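Local coordinates for protein exoglucanase A (Cellulomonas fimi, PDB 7CBD) that hydrolyses beta-1,4-glucosidic linkages of cellulose with inversion of anomeric configuration, releasing cellobiose from non-reducing chain ends, at residues 36-41 with 422-427; 29-34 with 413-418; 239-244 with 260-265. All blocks are in the same frame, centred on the assembly; numbering follows the deposited sequence.

Interaction 1 (36-41 with 422-427); sequences PALAAK and TLVKNA
Lys41 reaches Val424 in two ways, once with carbon and once through water. Its CB lies 3.7 Å from Val424 CG1. From there the chain runs extended (chi2 178°, chi3 168°) through CG, CD and CE, and this straight run carries NZ past the valine to the C-terminal end of helix 417-425. The ammonium does not bind the helix directly: NZ donates to a water at 3.1 Å, and that water donates to Val424 O at 2.9 Å. The same carbonyl accepts the backbone N of Ala427 at 3.2 Å, so two donors hold it where the helix runs out.

Val424 holds CG1 anti to its own backbone N (chi1 176°), which turns that methyl to Leu38 CD1, 3.7 Å away; this one methyl thus meets two residues of helix 36-45. Lys425 crosses Leu38 at about a right angle, its CG 4.2 Å from Leu38 CD1, and a bend in chi4 brings its NZ to 3.1 Å from Leu38 CD2, a tight approach and not a bond. The contact joins helix 36-45 to helix 417-425 without a direct hydrogen bond: adhesion comes from methyl and methylene packing, and the one polar link depends on a bound water.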
ATOM      1  N   PRO A  36      -2.822   7.393 -28.696  1.00  7.78           N
ATOM      2  CA  PRO A  36      -1.455   6.839 -28.659  1.00  7.83           C
ATOM      3  C   PRO A  36      -0.559   7.454 -27.603  1.00  8.32           C
ATOM      4  O   PRO A  36       0.324   6.758 -27.086  1.00  8.18           O
ATOM      5  CB  PRO A  36      -0.927   7.070 -30.083  1.00  9.72           C
ATOM      6  CG  PRO A  36      -1.869   8.074 -30.700  1.00 11.47           C
ATOM      7  CD  PRO A  36      -3.199   7.865 -30.040  1.00  8.70           C
ATOM      8  N   ALA A  37      -0.750   8.729 -27.261  1.00  7.71           N
ATOM      9  CA  ALA A  37       0.070   9.328 -26.212  1.00  8.07           C
ATOM     10  C   ALA A  37      -0.212   8.674 -24.866  1.00  7.81           C
ATOM     11  O   ALA A  37       0.706   8.450 -24.071  1.00  8.84           O
ATOM     12  CB  ALA A  37      -0.176  10.833 -26.136  1.00 10.02           C
ATOM     13  N   LEU A  38      -1.477   8.362 -24.591  1.00  7.74           N
ATOM     14  CA  LEU A  38      -1.807   7.678 -23.350  1.00  7.78           C
ATOM     15  C   LEU A  38      -1.261   6.257 -23.358  1.00  7.01           C
ATOM     16  O   LEU A  38      -0.714   5.789 -22.351  1.00  7.82           O
ATOM     17  CB  LEU A  38      -3.321   7.679 -23.160  1.00  8.12           C
ATOM     18  CG  LEU A  38      -3.845   6.920 -21.945  1.00  8.99           C
ATOM     19  CD1 LEU A  38      -3.311   7.583 -20.684  1.00 10.20           C
ATOM     20  CD2 LEU A  38      -5.363   6.909 -21.970  1.00 10.04           C
ATOM     21  N   ALA A  39      -1.376   5.562 -24.494  1.00  7.13           N
ATOM     22  CA  ALA A  39      -0.783   4.234 -24.614  1.00  7.08           C
ATOM     23  C   ALA A  39       0.707   4.259 -24.294  1.00  6.55           C
ATOM     24  O   ALA A  39       1.218   3.359 -23.620  1.00  7.04           O
ATOM     25  CB  ALA A  39      -1.025   3.676 -26.017  1.00  7.64           C
ATOM     26  N   ALA A  40       1.423   5.279 -24.780  1.00  7.02           N
ATOM     27  CA  ALA A  40       2.862   5.364 -24.535  1.00  7.40           C
ATOM     28  C   ALA A  40       3.168   5.528 -23.048  1.00  7.47           C
ATOM     29  O   ALA A  40       4.137   4.950 -22.534  1.00  8.18           O
ATOM     30  CB  ALA A  40       3.460   6.514 -25.352  1.00  8.69           C
ATOM     31  N   LYS A  41       2.357   6.320 -22.339  1.00  7.69           N
ATOM     32  CA  LYS A  41       2.536   6.462 -20.896  1.00  8.07           C
ATOM     33  C   LYS A  41       2.274   5.144 -20.177  1.00  7.43           C
ATOM     34  O   LYS A  41       3.009   4.772 -19.254  1.00  7.68           O
ATOM     35  CB  LYS A  41       1.592   7.532 -20.354  1.00  8.96           C
ATOM     36  CG  LYS A  41       1.903   8.955 -20.788  1.00 13.07           C
ATOM     37  CD  LYS A  41       0.839   9.883 -20.211  1.00 16.63           C
ATOM     38  CE  LYS A  41       1.193  11.350 -20.328  1.00 20.32           C
ATOM     39  NZ  LYS A  41       0.174  12.182 -19.622  1.00 22.50           N
ATOM     40  N   THR A 422      -7.657   6.611 -15.565  1.00  7.43           N
ATOM     41  CA  THR A 422      -7.596   7.786 -14.699  1.00  7.46           C
ATOM     42  C   THR A 422      -6.280   7.844 -13.933  1.00  6.82           C
ATOM     43  O   THR A 422      -5.677   8.918 -13.806  1.00  7.26           O
ATOM     44  CB  THR A 422      -8.780   7.763 -13.736  1.00  8.34           C
ATOM     45  OG1 THR A 422      -9.988   7.878 -14.493  1.00  8.87           O
ATOM     46  CG2 THR A 422      -8.703   8.908 -12.735  1.00  8.81           C
ATOM     47  N   LEU A 423      -5.816   6.696 -13.421  1.00  7.09           N
ATOM     48  CA  LEU A 423      -4.568   6.662 -12.663  1.00  6.35           C
ATOM     49  C   LEU A 423      -3.403   7.181 -13.493  1.00  6.55           C
ATOM     50  O   LEU A 423      -2.537   7.899 -12.978  1.00  7.14           O
ATOM     51  CB  LEU A 423      -4.270   5.239 -12.197  1.00  7.09           C
ATOM     52  CG  LEU A 423      -5.053   4.756 -10.978  1.00  6.84           C
ATOM     53  CD1 LEU A 423      -4.847   3.260 -10.804  1.00  7.70           C
ATOM     54  CD2 LEU A 423      -4.626   5.510  -9.726  1.00  7.93           C
ATOM     55  N   VAL A 424      -3.359   6.822 -14.779  1.00  7.11           N
ATOM     56  CA  VAL A 424      -2.272   7.270 -15.644  1.00  7.23           C
ATOM     57  C   VAL A 424      -2.457   8.733 -16.034  1.00  6.72           C
ATOM     58  O   VAL A 424      -1.520   9.536 -15.956  1.00  8.19           O
ATOM     59  CB  VAL A 424      -2.149   6.343 -16.866  1.00  7.79           C
ATOM     60  CG1 VAL A 424      -1.079   6.851 -17.827  1.00  9.64           C
ATOM     61  CG2 VAL A 424      -1.827   4.929 -16.421  1.00  8.00           C
ATOM     62  N   LYS A 425      -3.675   9.109 -16.438  1.00  8.22           N
ATOM     63  CA  LYS A 425      -3.946  10.501 -16.789  1.00  8.67           C
ATOM     64  C   LYS A 425      -3.622  11.436 -15.635  1.00  8.59           C
ATOM     65  O   LYS A 425      -3.141  12.553 -15.847  1.00  9.26           O
ATOM     66  CB  LYS A 425      -5.414  10.667 -17.165  1.00 10.33           C
ATOM     67  CG  LYS A 425      -5.794  10.116 -18.518  1.00 12.27           C
ATOM     68  CD  LYS A 425      -7.286  10.339 -18.729  1.00 16.31           C
ATOM     69  CE  LYS A 425      -7.673  10.322 -20.182  1.00 21.47           C
ATOM     70  NZ  LYS A 425      -7.374   9.029 -20.817  1.00 24.45           N
ATOM     71  N   ASN A 426      -3.899  11.005 -14.405  1.00  8.22           N
ATOM     72  CA  ASN A 426      -3.775  11.865 -13.236  1.00  7.82           C
ATOM     73  C   ASN A 426      -2.474  11.649 -12.480  1.00  8.00           C
ATOM     74  O   ASN A 426      -2.371  12.032 -11.311  1.00  7.68           O
ATOM     75  CB  ASN A 426      -4.978  11.692 -12.307  1.00  8.15           C
ATOM     76  CG  ASN A 426      -6.242  12.301 -12.877  1.00  8.02           C
ATOM     77  OD1 ASN A 426      -6.233  12.873 -13.968  1.00  9.43           O
ATOM     78  ND2 ASN A 426      -7.343  12.184 -12.140  1.00  8.12           N
ATOM     79  N   ALA A 427      -1.474  11.060 -13.121  1.00  7.72           N
ATOM     80  CA  ALA A 427      -0.218  10.807 -12.435  1.00  7.94           C
ATOM     81  C   ALA A 427       0.463  12.114 -12.050  1.00  8.30           C
ATOM     82  O   ALA A 427       0.411  13.107 -12.785  1.00  8.41           O
ATOM     83  CB  ALA A 427       0.708   9.998 -13.332  1.00  7.98           C
TER
HETATM   84  O   HOH W   1       0.688  11.290 -16.652  1.00 14.95           O

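Interaction 2 (29-34 with 413-418); sequences AGRQSA and GQWFEE
Arg31 and Glu417 form a side-on, two-pronged salt bridge on the surface of the family 6 catalytic domain, joining the chain at helix 19-30 to the start of helix 417-425. Arg31 lies in a type I beta turn, Gly30 to Ser33, while Glu417 directly follows the N-cap residue Phe416.

Each carboxylate oxygen has its own donor. Arg31 NE donates a hydrogen bond to Glu417 OE2 at 2.8 Å, almost straight at 173°, and OE2 lies in the guanidinium plane. The bond from Arg31 NH1 to Glu417 OE1 is equally short at 2.8 Å but more bent, 146°, although it does use the syn lone pair of OE1. The guanidinium and carboxylate planes are twisted 44° apart: NE meets OE2 from well out of the carboxylate plane, and OE1 is tilted from the guanidinium plane, in keeping with the more bent NH1 bond.

OE2 also accepts from a water, 2.7 Å away, which in turn accepts from Gln32 NE2 at 3.0 Å; the glutamate is thus tied to two consecutive residues of the turn. A bend of the Glu417 chain about CB-CG swings the carboxylate to where these donors converge. Its position in the first turn of a helix would be expected to favour its negative charge. With an alanine here, the Arg31 guanidinium would probably lose its counter-charge and be set free to turn, and the water its acceptor.

Trp415, which packs on Ser24, Val25 and Ala28 of helix 19-30, brings its indole to the same place. Its NE1 sits at the guanidinium edge, 3.6 Å from Arg31 NH1, and Glu417 OE1 lies in the indole plane, 3.2 Å from that NE1.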
ATOM      1  N   ALA A  29      -2.538  -0.801 -22.581  1.00  7.38           N
ATOM      2  CA  ALA A  29      -1.975   0.170 -23.516  1.00  7.56           C
ATOM      3  C   ALA A  29      -2.454  -0.102 -24.936  1.00  7.87           C
ATOM      4  O   ALA A  29      -2.790   0.831 -25.676  1.00  7.80           O
ATOM      5  CB  ALA A  29      -0.447   0.138 -23.450  1.00  8.13           C
ATOM      6  N   GLY A  30      -2.497  -1.379 -25.329  1.00  8.55           N
ATOM      7  CA  GLY A  30      -2.999  -1.730 -26.645  1.00  8.88           C
ATOM      8  C   GLY A  30      -4.431  -1.286 -26.861  1.00  8.62           C
ATOM      9  O   GLY A  30      -4.802  -0.883 -27.966  1.00  9.93           O
ATOM     10  N   ARG A  31      -5.247  -1.331 -25.806  1.00  7.84           N
ATOM     11  CA  ARG A  31      -6.633  -0.896 -25.916  1.00  8.33           C
ATOM     12  C   ARG A  31      -6.761   0.616 -25.997  1.00  8.33           C
ATOM     13  O   ARG A  31      -7.866   1.110 -26.248  1.00  9.64           O
ATOM     14  CB  ARG A  31      -7.463  -1.465 -24.763  1.00  9.49           C
ATOM     15  CG  ARG A  31      -7.569  -2.979 -24.808  1.00  9.20           C
ATOM     16  CD  ARG A  31      -8.562  -3.524 -23.798  1.00  9.84           C
ATOM     17  NE  ARG A  31      -8.121  -3.377 -22.408  1.00  9.04           N
ATOM     18  CZ  ARG A  31      -7.395  -4.276 -21.744  1.00  9.03           C
ATOM     19  NH1 ARG A  31      -7.080  -4.069 -20.472  1.00  9.35           N
ATOM     20  NH2 ARG A  31      -6.980  -5.378 -22.346  1.00 10.17           N
ATOM     21  N   GLN A  32      -5.663   1.352 -25.816  1.00  7.81           N
ATOM     22  CA  GLN A  32      -5.632   2.792 -26.029  1.00  9.14           C
ATOM     23  C   GLN A  32      -5.066   3.164 -27.396  1.00  8.98           C
ATOM     24  O   GLN A  32      -4.470   4.236 -27.554  1.00 10.08           O
ATOM     25  CB  GLN A  32      -4.875   3.497 -24.900  1.00  9.73           C
ATOM     26  CG  GLN A  32      -5.567   3.361 -23.547  1.00 11.02           C
ATOM     27  CD  GLN A  32      -6.993   3.888 -23.562  1.00 11.80           C
ATOM     28  OE1 GLN A  32      -7.300   4.870 -24.245  1.00 12.80           O
ATOM     29  NE2 GLN A  32      -7.872   3.238 -22.804  1.00 12.32           N
ATOM     30  N   SER A  33      -5.272   2.302 -28.396  1.00  8.47           N
ATOM     31  CA  SER A  33      -4.802   2.590 -29.749  1.00  8.90           C
ATOM     32  C   SER A  33      -5.328   3.925 -30.261  1.00  8.96           C
ATOM     33  O   SER A  33      -4.647   4.602 -31.041  1.00  9.86           O
ATOM     34  CB  SER A  33      -5.221   1.457 -30.682  1.00  9.29           C
ATOM     35  OG  SER A  33      -6.627   1.273 -30.644  1.00  9.68           O
ATOM     36  N   ALA A  34      -6.530   4.324 -29.840  1.00  8.35           N
ATOM     37  CA  ALA A  34      -7.109   5.579 -30.304  1.00  8.72           C
ATOM     38  C   ALA A  34      -6.528   6.791 -29.595  1.00  8.98           C
ATOM     39  O   ALA A  34      -6.813   7.921 -30.005  1.00  9.73           O
ATOM     40  CB  ALA A  34      -8.635   5.556 -30.154  1.00  9.72           C
ATOM     41  N   GLY A 413      -8.144  -7.063  -6.984  1.00 10.67           N
ATOM     42  CA  GLY A 413      -7.104  -7.720  -7.741  1.00 10.94           C
ATOM     43  C   GLY A 413      -7.374  -7.850  -9.224  1.00 10.83           C
ATOM     44  O   GLY A 413      -6.443  -8.127  -9.989  1.00 12.87           O
ATOM     45  N   GLN A 414      -8.620  -7.668  -9.652  0.60  9.88           N
ATOM     46  CA  GLN A 414      -8.960  -7.732 -11.063  0.60 10.03           C
ATOM     47  C   GLN A 414      -8.658  -6.403 -11.750  0.60  9.21           C
ATOM     48  O   GLN A 414      -8.630  -5.339 -11.122  0.60  8.73           O
ATOM     49  CB  GLN A 414     -10.436  -8.090 -11.231  0.60 11.02           C
ATOM     50  CG  GLN A 414     -10.791  -9.465 -10.688  0.60 12.23           C
ATOM     51  CD  GLN A 414     -10.077 -10.575 -11.430  0.60 13.92           C
ATOM     52  OE1 GLN A 414     -10.246 -10.735 -12.637  0.60 15.95           O
ATOM     53  NE2 GLN A 414      -9.270 -11.346 -10.715  0.60 15.70           N
ATOM     54  N   TRP A 415      -8.431  -6.474 -13.062  1.00  9.69           N
ATOM     55  CA  TRP A 415      -8.077  -5.283 -13.823  1.00 10.29           C
ATOM     56  C   TRP A 415      -9.261  -4.330 -13.914  1.00  9.73           C
ATOM     57  O   TRP A 415     -10.370  -4.727 -14.289  1.00 10.27           O
ATOM     58  CB  TRP A 415      -7.615  -5.656 -15.230  1.00 10.73           C
ATOM     59  CG  TRP A 415      -7.017  -4.481 -15.893  1.00 10.96           C
ATOM     60  CD1 TRP A 415      -7.600  -3.673 -16.829  1.00 11.94           C
ATOM     61  CD2 TRP A 415      -5.732  -3.921 -15.620  1.00  8.90           C
ATOM     62  NE1 TRP A 415      -6.745  -2.657 -17.168  1.00 12.76           N
ATOM     63  CE2 TRP A 415      -5.592  -2.786 -16.438  1.00  9.98           C
ATOM     64  CE3 TRP A 415      -4.677  -4.277 -14.767  1.00  9.37           C
ATOM     65  CZ2 TRP A 415      -4.448  -2.007 -16.434  1.00 10.72           C
ATOM     66  CZ3 TRP A 415      -3.539  -3.497 -14.768  1.00  9.70           C
ATOM     67  CH2 TRP A 415      -3.433  -2.377 -15.600  1.00  9.67           C
ATOM     68  N   PHE A 416      -9.020  -3.064 -13.591  1.00  8.83           N
ATOM     69  CA  PHE A 416     -10.059  -2.040 -13.530  1.00  9.04           C
ATOM     70  C   PHE A 416      -9.753  -1.024 -14.629  1.00  8.66           C
ATOM     71  O   PHE A 416      -8.990  -0.078 -14.426  1.00  8.65           O
ATOM     72  CB  PHE A 416     -10.037  -1.412 -12.139  1.00  9.21           C
ATOM     73  CG  PHE A 416     -11.265  -0.607 -11.796  1.00  8.27           C
ATOM     74  CD1 PHE A 416     -11.476  -0.205 -10.487  1.00  8.41           C
ATOM     75  CD2 PHE A 416     -12.201  -0.244 -12.759  1.00  8.59           C
ATOM     76  CE1 PHE A 416     -12.584   0.544 -10.141  1.00  8.07           C
ATOM     77  CE2 PHE A 416     -13.326   0.509 -12.412  1.00  8.97           C
ATOM     78  CZ  PHE A 416     -13.516   0.901 -11.107  1.00  9.05           C
ATOM     79  N   GLU A 417     -10.389  -1.218 -15.789  1.00  9.76           N
ATOM     80  CA  GLU A 417     -10.015  -0.506 -17.009  1.00  9.98           C
ATOM     81  C   GLU A 417     -10.078   1.009 -16.843  1.00  9.99           C
ATOM     82  O   GLU A 417      -9.097   1.717 -17.109  1.00  9.36           O
ATOM     83  CB  GLU A 417     -10.926  -0.951 -18.149  1.00 10.38           C
ATOM     84  CG  GLU A 417     -10.499  -0.439 -19.519  1.00 10.49           C
ATOM     85  CD  GLU A 417      -9.352  -1.235 -20.117  1.00  9.94           C
ATOM     86  OE1 GLU A 417      -8.886  -2.192 -19.462  1.00 11.56           O
ATOM     87  OE2 GLU A 417      -8.913  -0.913 -21.241  1.00 10.34           O
ATOM     88  N   GLU A 418     -11.240   1.518 -16.417  0.61 10.35           N
ATOM     89  CA  GLU A 418     -11.440   2.960 -16.311  0.61 11.17           C
ATOM     90  C   GLU A 418     -10.538   3.559 -15.249  0.61  9.39           C
ATOM     91  O   GLU A 418      -9.996   4.659 -15.427  0.61  9.52           O
ATOM     92  CB  GLU A 418     -12.900   3.259 -15.971  0.61 13.57           C
ATOM     93  CG  GLU A 418     -13.893   2.748 -16.988  0.61 15.78           C
ATOM     94  CD  GLU A 418     -14.566   1.475 -16.543  0.61 16.49           C
ATOM     95  OE1 GLU A 418     -13.848   0.548 -16.104  0.61 14.79           O
ATOM     96  OE2 GLU A 418     -15.813   1.413 -16.630  0.61 19.04           O
TER
HETATM   97  O   HOH W   2      -6.841   0.807 -21.482  1.00 10.00           O

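Interaction 3 (239-244 with 260-265); sequences LEEPLL and KFYEWN
The hydroxyl end of Tyr262 meets both Leu244 and Glu241. Leu244 CD1 approaches the ring at its edge, near its plane, 3.7 Å from Tyr262 OH and 4.0 Å from CE2. Glu241 presents its CG to the hydroxyl, also at 3.7 Å, and a bend about CB-CG (chi2 -71°) sets its carboxylate alongside, turned 83° from the ring. Its OE2 stays too far for a direct bond, and a water spans the gap: Tyr262 OH donates to it at 2.7 Å and it donates to Glu241 OE2 at 2.6 Å. This water lies in the tyrosine ring plane, so the buried hydroxyl donates its hydrogen bond in that plane.

In the next shell, the carboxylate is also held by two backbone N-H groups, OE1 by that of Val325 and OE2 by that of Asp326, probably restricting its rotation. Phe261 CD2 lies over one face of the Tyr262 ring, 3.6 Å above the plane and offset toward the rim, and the Phe268 ring stacks with Tyr262. The tyrosine also opens a type I' turn, closed by Asn265 N to Tyr262 O at 3.0 Å, with Glu263 and Trp264 at positive phi.

The contact unites two loops without regular structure, one following strand 228-231 and one leading to helix 270-283. Helix 316-323 packs against both, with Tyr319 and Asn323 against Leu244 and Val320 against Tyr262.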
ATOM      1  N   LEU A 239       1.803  11.918  -0.974  1.00  7.58           N
ATOM      2  CA  LEU A 239       3.151  11.958  -0.431  1.00  7.99           C
ATOM      3  C   LEU A 239       3.394  13.279   0.291  1.00  8.42           C
ATOM      4  O   LEU A 239       3.869  13.305   1.432  1.00  8.57           O
ATOM      5  CB  LEU A 239       4.149  11.758  -1.573  1.00  8.79           C
ATOM      6  CG  LEU A 239       5.611  11.607  -1.171  1.00  8.70           C
ATOM      7  CD1 LEU A 239       5.805  10.361  -0.298  1.00  8.82           C
ATOM      8  CD2 LEU A 239       6.494  11.554  -2.401  1.00  9.97           C
ATOM      9  N   GLU A 240       3.072  14.389  -0.371  1.00  9.88           N
ATOM     10  CA  GLU A 240       3.159  15.721   0.207  1.00 10.11           C
ATOM     11  C   GLU A 240       1.951  16.531  -0.235  1.00  9.01           C
ATOM     12  O   GLU A 240       1.431  16.349  -1.341  1.00  9.65           O
ATOM     13  CB  GLU A 240       4.424  16.470  -0.244  1.00 14.21           C
ATOM     14  CG  GLU A 240       5.699  15.970   0.406  1.00 17.96           C
ATOM     15  CD  GLU A 240       6.834  16.966   0.308  1.00 21.86           C
ATOM     16  OE1 GLU A 240       7.349  17.160  -0.808  1.00 22.19           O
ATOM     17  OE2 GLU A 240       7.210  17.552   1.350  1.00 23.38           O
ATOM     18  N   GLU A 241       1.504  17.424   0.651  1.00  8.27           N
ATOM     19  CA  GLU A 241       0.545  18.453   0.277  1.00  8.31           C
ATOM     20  C   GLU A 241       1.333  19.727   0.005  1.00  9.23           C
ATOM     21  O   GLU A 241       1.706  20.435   0.951  1.00 11.33           O
ATOM     22  CB  GLU A 241      -0.478  18.676   1.394  1.00  8.10           C
ATOM     23  CG  GLU A 241      -1.588  17.628   1.430  1.00  7.75           C
ATOM     24  CD  GLU A 241      -2.569  17.744   0.270  1.00  8.02           C
ATOM     25  OE1 GLU A 241      -2.427  18.665  -0.566  1.00  8.60           O
ATOM     26  OE2 GLU A 241      -3.489  16.906   0.191  1.00  7.94           O
ATOM     27  N   PRO A 242       1.619  20.060  -1.257  1.00  9.43           N
ATOM     28  CA  PRO A 242       2.568  21.153  -1.534  1.00 10.02           C
ATOM     29  C   PRO A 242       2.063  22.526  -1.133  1.00 10.73           C
ATOM     30  O   PRO A 242       2.867  23.394  -0.766  1.00 11.65           O
ATOM     31  CB  PRO A 242       2.767  21.061  -3.052  1.00 11.11           C
ATOM     32  CG  PRO A 242       1.507  20.402  -3.552  1.00 10.93           C
ATOM     33  CD  PRO A 242       1.142  19.407  -2.488  1.00 10.52           C
ATOM     34  N   LEU A 243       0.758  22.759  -1.217  1.00  9.89           N
ATOM     35  CA  LEU A 243       0.193  24.052  -0.870  1.00 10.99           C
ATOM     36  C   LEU A 243      -0.174  24.127   0.602  1.00 12.84           C
ATOM     37  O   LEU A 243      -0.065  25.197   1.209  1.00 17.27           O
ATOM     38  CB  LEU A 243      -1.021  24.350  -1.759  1.00 11.32           C
ATOM     39  CG  LEU A 243      -0.764  24.267  -3.272  1.00 12.70           C
ATOM     40  CD1 LEU A 243      -2.042  24.569  -4.052  1.00 13.85           C
ATOM     41  CD2 LEU A 243       0.362  25.205  -3.703  1.00 13.83           C
ATOM     42  N   LEU A 244      -0.549  23.003   1.198  1.00 11.53           N
ATOM     43  CA  LEU A 244      -0.881  22.937   2.619  1.00 10.13           C
ATOM     44  C   LEU A 244       0.292  22.343   3.397  1.00 10.04           C
ATOM     45  O   LEU A 244       0.192  21.284   4.021  1.00 11.18           O
ATOM     46  CB  LEU A 244      -2.157  22.124   2.815  1.00  9.89           C
ATOM     47  CG  LEU A 244      -3.408  22.639   2.095  1.00  9.08           C
ATOM     48  CD1 LEU A 244      -4.576  21.682   2.277  1.00 10.23           C
ATOM     49  CD2 LEU A 244      -3.771  24.033   2.594  1.00  9.46           C
ATOM     50  N   LYS A 260     -13.160  20.315   7.917  1.00  9.88           N
ATOM     51  CA  LYS A 260     -13.878  19.053   7.762  1.00 10.27           C
ATOM     52  C   LYS A 260     -12.975  17.955   7.206  1.00  9.24           C
ATOM     53  O   LYS A 260     -13.071  16.790   7.610  1.00 10.59           O
ATOM     54  CB  LYS A 260     -15.081  19.289   6.840  1.00 11.57           C
ATOM     55  CG  LYS A 260     -16.049  18.125   6.694  1.00 12.80           C
ATOM     56  CD  LYS A 260     -17.185  18.478   5.725  1.00 14.03           C
ATOM     57  CE  LYS A 260     -18.286  17.427   5.754  1.00 15.55           C
ATOM     58  NZ  LYS A 260     -19.474  17.800   4.929  1.00 18.04           N
ATOM     59  N   PHE A 261     -12.082  18.306   6.286  1.00  8.04           N
ATOM     60  CA  PHE A 261     -11.259  17.277   5.670  1.00  8.32           C
ATOM     61  C   PHE A 261     -10.235  16.700   6.640  1.00  7.78           C
ATOM     62  O   PHE A 261      -9.914  15.508   6.560  1.00  8.41           O
ATOM     63  CB  PHE A 261     -10.561  17.834   4.432  1.00  8.59           C
ATOM     64  CG  PHE A 261      -9.926  16.778   3.572  1.00  8.20           C
ATOM     65  CD1 PHE A 261     -10.707  15.904   2.830  1.00  8.79           C
ATOM     66  CD2 PHE A 261      -8.544  16.647   3.514  1.00  8.72           C
ATOM     67  CE1 PHE A 261     -10.125  14.936   2.031  1.00  9.09           C
ATOM     68  CE2 PHE A 261      -7.955  15.684   2.711  1.00  8.48           C
ATOM     69  CZ  PHE A 261      -8.745  14.828   1.975  1.00  9.27           C
ATOM     70  N   TYR A 262      -9.697  17.512   7.553  1.00  7.19           N
ATOM     71  CA  TYR A 262      -8.602  17.021   8.382  1.00  7.34           C
ATOM     72  C   TYR A 262      -9.005  16.629   9.800  1.00  7.35           C
ATOM     73  O   TYR A 262      -8.273  15.865  10.433  1.00  7.35           O
ATOM     74  CB  TYR A 262      -7.414  17.996   8.392  1.00  7.48           C
ATOM     75  CG  TYR A 262      -6.679  18.027   7.074  1.00  7.47           C
ATOM     76  CD1 TYR A 262      -6.124  16.875   6.535  1.00  6.83           C
ATOM     77  CD2 TYR A 262      -6.562  19.206   6.357  1.00  8.10           C
ATOM     78  CE1 TYR A 262      -5.464  16.903   5.321  1.00  7.27           C
ATOM     79  CE2 TYR A 262      -5.903  19.251   5.144  1.00  8.48           C
ATOM     80  CZ  TYR A 262      -5.355  18.101   4.629  1.00  7.72           C
ATOM     81  OH  TYR A 262      -4.708  18.158   3.415  1.00  8.57           O
ATOM     82  N   GLU A 263     -10.129  17.121  10.321  1.00  7.30           N
ATOM     83  CA  GLU A 263     -10.650  16.643  11.612  1.00  8.08           C
ATOM     84  C   GLU A 263      -9.606  16.763  12.726  1.00  8.19           C
ATOM     85  O   GLU A 263      -9.467  15.875  13.570  1.00  8.46           O
ATOM     86  CB  GLU A 263     -11.171  15.202  11.515  1.00  8.14           C
ATOM     87  CG  GLU A 263     -12.307  14.999  10.521  1.00  9.97           C
ATOM     88  CD  GLU A 263     -12.730  13.539  10.363  1.00 10.08           C
ATOM     89  OE1 GLU A 263     -11.938  12.627  10.690  1.00 11.09           O
ATOM     90  OE2 GLU A 263     -13.862  13.306   9.883  1.00 11.49           O
ATOM     91  N   TRP A 264      -8.850  17.861  12.718  1.00  9.08           N
ATOM     92  CA  TRP A 264      -7.836  18.226  13.721  1.00  8.11           C
ATOM     93  C   TRP A 264      -6.511  17.460  13.595  1.00  8.38           C
ATOM     94  O   TRP A 264      -5.613  17.670  14.417  1.00  9.80           O
ATOM     95  CB  TRP A 264      -8.348  18.185  15.173  1.00  9.90           C
ATOM     96  CG  TRP A 264      -9.535  19.089  15.427  1.00 12.10           C
ATOM     97  CD1 TRP A 264     -10.858  18.761  15.311  1.00 13.67           C
ATOM     98  CD2 TRP A 264      -9.502  20.461  15.846  1.00 12.14           C
ATOM     99  NE1 TRP A 264     -11.647  19.843  15.630  1.00 14.07           N
ATOM    100  CE2 TRP A 264     -10.838  20.897  15.964  1.00 12.88           C
ATOM    101  CE3 TRP A 264      -8.472  21.360  16.133  1.00 12.98           C
ATOM    102  CZ2 TRP A 264     -11.169  22.193  16.357  1.00 14.20           C
ATOM    103  CZ3 TRP A 264      -8.803  22.648  16.523  1.00 13.13           C
ATOM    104  CH2 TRP A 264     -10.141  23.051  16.630  1.00 13.72           C
ATOM    105  N   ASN A 265      -6.365  16.589  12.603  1.00  6.69           N
ATOM    106  CA  ASN A 265      -5.128  15.849  12.378  1.00  6.82           C
ATOM    107  C   ASN A 265      -4.019  16.806  11.933  1.00  8.21           C
ATOM    108  O   ASN A 265      -4.235  17.652  11.066  1.00  8.65           O
ATOM    109  CB  ASN A 265      -5.421  14.857  11.251  1.00  6.76           C
ATOM    110  CG  ASN A 265      -4.430  13.721  11.149  1.00  5.57           C
ATOM    111  OD1 ASN A 265      -3.280  13.807  11.585  1.00  7.28           O
ATOM    112  ND2 ASN A 265      -4.884  12.630  10.540  1.00  6.34           N
TER
HETATM  113  O   HOH W   3      -4.044  15.712   2.444  1.00  7.62           O

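In the fold
Interactions 1 and 2 are neighbours, their centres 10 Å apart, and both use helix 417-425: interaction 2 meets its start, interaction 1 its end. On the other side, helices 19-30 and 36-45 follow each other in the chain, and the contacts touch through Ala39 CB and Ala29 O, 3.4 Å apart. Together they fasten the late helix to the early part of the chain. Interaction 2 comes nearer the catalytic centre, the side chain of Trp415 lying about 12 Å from that of Asp371, a predicted active-site residue, and Gly413 and Gln414 bond by backbone to Ser370. Interaction 3 is separate, its centre 27 Å from interaction 1 and 32 Å from interaction 2.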